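Local coordinates for protein 2,4-dihydroxyhept-2-ene-1,7-dioic acid aldolase (PDB 6BDE) that binds heme and is probably a nitric oxide sensor of the H-NOX family, at residues A87-P92 with L96-N101. The protein carries 1 engineered substitution. Numbering follows the deposited sequence.
Sequences ATYKDP and LASIEN. With HEM (protoporphyrin IX containing Fe), chain B.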
ATOM      1  N   ALA A  87      -2.414  15.379   9.171  1.00 55.66           N
ATOM      2  CA  ALA A  87      -1.900  16.640   9.693  1.00 55.48           C
ATOM      3  C   ALA A  87      -1.254  16.492  11.065  1.00 56.86           C
ATOM      4  O   ALA A  87      -0.613  17.439  11.531  1.00 60.91           O
ATOM      5  CB  ALA A  87      -3.022  17.678   9.762  1.00 60.11           C
ATOM      6  N   THR A  88      -1.416  15.340  11.719  1.00 56.59           N
ATOM      7  CA  THR A  88      -0.742  15.104  12.990  1.00 59.32           C
ATOM      8  C   THR A  88       0.774  15.150  12.832  1.00 53.26           C
ATOM      9  O   THR A  88       1.482  15.606  13.737  1.00 59.34           O
ATOM     10  CB  THR A  88      -1.191  13.756  13.567  1.00 63.29           C
ATOM     11  OG1 THR A  88      -2.460  13.911  14.216  1.00 73.77           O
ATOM     12  CG2 THR A  88      -0.180  13.205  14.568  1.00 64.99           C
ATOM     13  N   TYR A  89       1.283  14.727  11.680  1.00 47.91           N
ATOM     14  CA  TYR A  89       2.713  14.589  11.459  1.00 47.62           C
ATOM     15  C   TYR A  89       3.259  15.749  10.635  1.00 49.98           C
ATOM     16  O   TYR A  89       2.573  16.307   9.776  1.00 48.74           O
ATOM     17  CB  TYR A  89       3.020  13.263  10.764  1.00 44.50           C
ATOM     18  CG  TYR A  89       2.543  12.073  11.561  1.00 47.70           C
ATOM     19  CD1 TYR A  89       3.311  11.555  12.592  1.00 54.02           C
ATOM     20  CD2 TYR A  89       1.312  11.487  11.299  1.00 45.65           C
ATOM     21  CE1 TYR A  89       2.877  10.476  13.331  1.00 50.58           C
ATOM     22  CE2 TYR A  89       0.868  10.407  12.034  1.00 41.45           C
ATOM     23  CZ  TYR A  89       1.654   9.905  13.048  1.00 51.78           C
ATOM     24  OH  TYR A  89       1.214   8.829  13.782  1.00 47.05           O
ATOM     25  N   LYS A  90       4.510  16.107  10.918  1.00 46.28           N
ATOM     26  CA  LYS A  90       5.220  17.145  10.187  1.00 48.28           C
ATOM     27  C   LYS A  90       6.481  16.627   9.514  1.00 51.56           C
ATOM     28  O   LYS A  90       7.158  17.394   8.820  1.00 51.52           O
ATOM     29  CB  LYS A  90       5.585  18.309  11.121  1.00 60.49           C
ATOM     30  CG  LYS A  90       4.467  19.318  11.360  1.00 69.74           C
ATOM     31  CD  LYS A  90       3.422  18.789  12.331  1.00 79.35           C
ATOM     32  CE  LYS A  90       2.172  19.652  12.318  1.00 90.01           C
ATOM     33  NZ  LYS A  90       1.014  18.952  12.937  1.00 93.36           N
ATOM     34  N   ASP A  91       6.816  15.347   9.697  1.00 47.03           N
ATOM     35  CA  ASP A  91       8.042  14.767   9.178  1.00 47.80           C
ATOM     36  C   ASP A  91       7.722  13.390   8.607  1.00 45.88           C
ATOM     37  O   ASP A  91       6.992  12.611   9.249  1.00 45.31           O
ATOM     38  CB  ASP A  91       9.107  14.665  10.275  1.00 53.44           C
ATOM     39  CG  ASP A  91      10.395  14.044   9.782  1.00 60.79           C
ATOM     40  OD1 ASP A  91      11.227  14.775   9.203  1.00 55.25           O
ATOM     41  OD2 ASP A  91      10.580  12.825   9.979  1.00 57.82           O
ATOM     42  N   PRO A  92       8.238  13.054   7.421  1.00 40.17           N
ATOM     43  CA  PRO A  92       7.901  11.751   6.827  1.00 42.54           C
ATOM     44  C   PRO A  92       8.502  10.572   7.570  1.00 37.85           C
ATOM     45  O   PRO A  92       7.875   9.507   7.621  1.00 37.68           O
ATOM     46  CB  PRO A  92       8.456  11.863   5.400  1.00 37.69           C
ATOM     47  CG  PRO A  92       9.559  12.862   5.509  1.00 36.66           C
ATOM     48  CD  PRO A  92       9.121  13.852   6.552  1.00 44.77           C
ATOM     49  N   LEU A  96       6.240   7.452   9.262  1.00 33.34           N
ATOM     50  CA  LEU A  96       6.450   6.051   8.914  1.00 31.88           C
ATOM     51  C   LEU A  96       6.832   5.220  10.133  1.00 32.55           C
ATOM     52  O   LEU A  96       6.455   4.046  10.223  1.00 35.73           O
ATOM     53  CB  LEU A  96       7.518   5.933   7.826  1.00 31.74           C
ATOM     54  CG  LEU A  96       7.153   6.529   6.463  1.00 33.36           C
ATOM     55  CD1 LEU A  96       8.240   6.240   5.440  1.00 34.31           C
ATOM     56  CD2 LEU A  96       5.809   6.001   5.986  1.00 31.93           C
ATOM     57  N   ALA A  97       7.569   5.802  11.078  1.00 31.59           N
ATOM     58  CA  ALA A  97       7.862   5.107  12.326  1.00 37.65           C
ATOM     59  C   ALA A  97       6.661   5.049  13.259  1.00 37.24           C
ATOM     60  O   ALA A  97       6.764   4.449  14.335  1.00 37.81           O
ATOM     61  CB  ALA A  97       9.041   5.772  13.036  1.00 36.95           C
ATOM     62  N   SER A  98       5.536   5.650  12.875  1.00 39.18           N
ATOM     63  CA  SER A  98       4.333   5.676  13.697  1.00 40.81           C
ATOM     64  C   SER A  98       3.190   4.878  13.081  1.00 36.39           C
ATOM     65  O   SER A  98       2.053   4.976  13.556  1.00 39.29           O
ATOM     66  CB  SER A  98       3.894   7.120  13.937  1.00 38.27           C
ATOM     67  OG  SER A  98       4.921   7.866  14.566  1.00 41.00           O
ATOM     68  N   ILE A  99       3.461   4.098  12.035  1.00 32.88           N
ATOM     69  CA  ILE A  99       2.411   3.302  11.406  1.00 32.83           C
ATOM     70  C   ILE A  99       1.895   2.244  12.373  1.00 36.63           C
ATOM     71  O   ILE A  99       0.683   2.056  12.527  1.00 37.31           O
ATOM     72  CB  ILE A  99       2.929   2.663  10.105  1.00 31.28           C
ATOM     73  CG1 ILE A  99       3.345   3.741   9.105  1.00 32.35           C
ATOM     74  CG2 ILE A  99       1.875   1.746   9.499  1.00 36.31           C
ATOM     75  CD1 ILE A  99       4.245   3.224   8.011  1.00 33.58           C
ATOM     76  N   GLU A 100       2.810   1.550  13.050  1.00 33.06           N
ATOM     77  CA  GLU A 100       2.419   0.412  13.874  1.00 32.42           C
ATOM     78  C   GLU A 100       1.699   0.857  15.142  1.00 36.20           C
ATOM     79  O   GLU A 100       0.639   0.319  15.484  1.00 36.05           O
ATOM     80  CB  GLU A 100       3.649  -0.428  14.220  1.00 33.37           C
ATOM     81  CG  GLU A 100       3.349  -1.647  15.079  1.00 34.14           C
ATOM     82  CD  GLU A 100       2.573  -2.718  14.333  1.00 37.55           C
ATOM     83  OE1 GLU A 100       2.618  -2.726  13.084  1.00 40.53           O
ATOM     84  OE2 GLU A 100       1.920  -3.551  14.994  1.00 45.46           O
ATOM     85  N   ASN A 101       2.254   1.835  15.856  1.00 38.46           N
ATOM     86  CA  ASN A 101       1.758   2.184  17.180  1.00 37.80           C
ATOM     87  C   ASN A 101       0.787   3.359  17.185  1.00 43.97           C
ATOM     88  O   ASN A 101       0.325   3.752  18.262  1.00 42.68           O
ATOM     89  CB  ASN A 101       2.931   2.471  18.130  1.00 40.37           C
ATOM     90  CG  ASN A 101       3.822   3.606  17.650  1.00 42.52           C
ATOM     91  OD1 ASN A 101       3.487   4.330  16.713  1.00 41.98           O
ATOM     92  ND2 ASN A 101       4.970   3.762  18.298  1.00 50.85           N
TER
HETATM   93  CHA HEM B 201      -3.708  -2.185   4.638  1.00 38.91           C
HETATM   94  CHB HEM B 201      -5.763   2.546   6.336  1.00 36.41           C
HETATM   95  CHC HEM B 201      -0.707   4.740   6.394  1.00 37.90           C
HETATM   96  CHD HEM B 201       1.327   0.069   4.453  1.00 31.59           C
HETATM   97  C1A HEM B 201      -4.455  -0.745   5.162  1.00 35.01           C
HETATM   98  C2A HEM B 201      -5.851  -0.882   4.983  1.00 39.84           C
HETATM   99  C3A HEM B 201      -6.350   0.284   5.404  1.00 38.67           C
HETATM  100  C4A HEM B 201      -5.222   1.032   5.794  1.00 36.53           C
HETATM  101  CMA HEM B 201      -7.817   0.707   5.456  1.00 39.23           C
HETATM  102  CAA HEM B 201      -6.621  -2.094   4.462  1.00 32.68           C
HETATM  103  CBA HEM B 201      -6.950  -2.994   5.657  1.00 36.99           C
HETATM  104  CGA HEM B 201      -7.839  -4.164   5.246  1.00 38.82           C
HETATM  105  O1A HEM B 201      -8.367  -4.891   6.130  1.00 40.13           O
HETATM  106  O2A HEM B 201      -8.048  -4.406   4.028  1.00 40.66           O
HETATM  107  C1B HEM B 201      -4.378   3.450   6.393  1.00 36.52           C
HETATM  108  C2B HEM B 201      -4.494   4.979   6.547  1.00 36.40           C
HETATM  109  C3B HEM B 201      -3.158   5.477   6.554  1.00 39.00           C
HETATM  110  C4B HEM B 201      -2.296   4.256   6.412  1.00 35.51           C
HETATM  111  CMB HEM B 201      -5.785   5.787   6.677  1.00 46.72           C
HETATM  112  CAB HEM B 201      -2.685   6.920   6.695  1.00 38.06           C
HETATM  113  CBB HEM B 201      -3.034   7.642   7.740  1.00 53.14           C
HETATM  114  C1C HEM B 201       0.076   3.359   5.753  1.00 34.91           C
HETATM  115  C2C HEM B 201       1.374   3.688   5.304  1.00 32.73           C
HETATM  116  C3C HEM B 201       1.869   2.533   4.828  1.00 33.14           C
HETATM  117  C4C HEM B 201       0.841   1.592   5.027  1.00 31.83           C
HETATM  118  CMC HEM B 201       2.063   5.049   5.354  1.00 35.05           C
HETATM  119  CAC HEM B 201       3.246   2.288   4.219  1.00 43.12           C
HETATM  120  CBC HEM B 201       4.178   1.697   4.934  1.00 46.74           C
HETATM  121  C1D HEM B 201      -0.120  -0.772   4.405  1.00 30.76           C
HETATM  122  C2D HEM B 201       0.068  -2.033   3.597  1.00 29.79           C
HETATM  123  C3D HEM B 201      -1.205  -2.664   3.608  1.00 27.82           C
HETATM  124  C4D HEM B 201      -2.134  -1.744   4.431  1.00 30.76           C
HETATM  125  CMD HEM B 201       1.344  -2.540   2.928  1.00 30.63           C
HETATM  126  CAD HEM B 201      -1.572  -3.989   2.939  1.00 30.61           C
HETATM  127  CBD HEM B 201      -1.989  -5.030   3.972  1.00 32.71           C
HETATM  128  CGD HEM B 201      -0.792  -5.916   4.296  1.00 32.24           C
HETATM  129  O1D HEM B 201       0.358  -5.572   3.917  1.00 30.69           O
HETATM  130  O2D HEM B 201      -0.961  -6.982   4.945  1.00 30.75           O
HETATM  131  NA  HEM B 201      -3.945   0.478   5.611  1.00 35.39           N
HETATM  132  NB  HEM B 201      -2.937   2.928   6.222  1.00 37.45           N
HETATM  133  NC  HEM B 201      -0.376   2.049   5.556  1.00 33.52           N
HETATM  134  ND  HEM B 201      -1.477  -0.435   4.918  1.00 32.89           N
HETATM  135 FE   HEM B 201      -2.080   1.103   6.082  1.00 33.46          FE
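Tyr-89 reaches from the loop that leads into helix 92-96 to Ser-98, and its phenol end does the touching: OH lies 3.2 Å from Ser-98 CB, while CE1 comes within 3.5 Å of Ser-98 OG. The serine approaches the ring obliquely, and the two hydroxyls find their hydrogen bonds elsewhere, Tyr-89 OH with His-102 ND1 and Ser-98 OG with Glu-94 O. CB of the tyrosine points toward the segment 96-101, and chi1 of -59°, with CG anti to the carbonyl carbon, carries the ring on to Ser-98; Thr-88 CG2 rests over the centre of one ring face, 3.8 Å above its plane. Tyrosine suits this place because it spans the distance with a flat apolar ring and ends in a polar group; an alanine here would probably leave His-102 ND1 without this partner and open a gap beside Ser-98. Serine is small enough to meet the phenol closely; it sits at the N-cap position of helix 99-110 but makes no capping bond.

The backbone ties the segments as well: Leu-96 N donates to Pro-92 O at 3.1 Å, a fairly straight bond (163°) that spans four residues, as in an alpha helix. Proline fits the first turn of helix 92-96, where its missing N-H costs no helical bond. Leu-96 CD2 meets the heme methyl CMC at 3.9 Å; Ile-99 CD1 lies against the vinyl carbon CBC. Phe-151 of helix 140-153 touches both Pro-92 and Leu-96. A short helix and a type I beta turn, Leu-96 to Ile-99, thus lead into the helix carrying His-104, the axial iron ligand, within the heme pocket of the H-NOX fold.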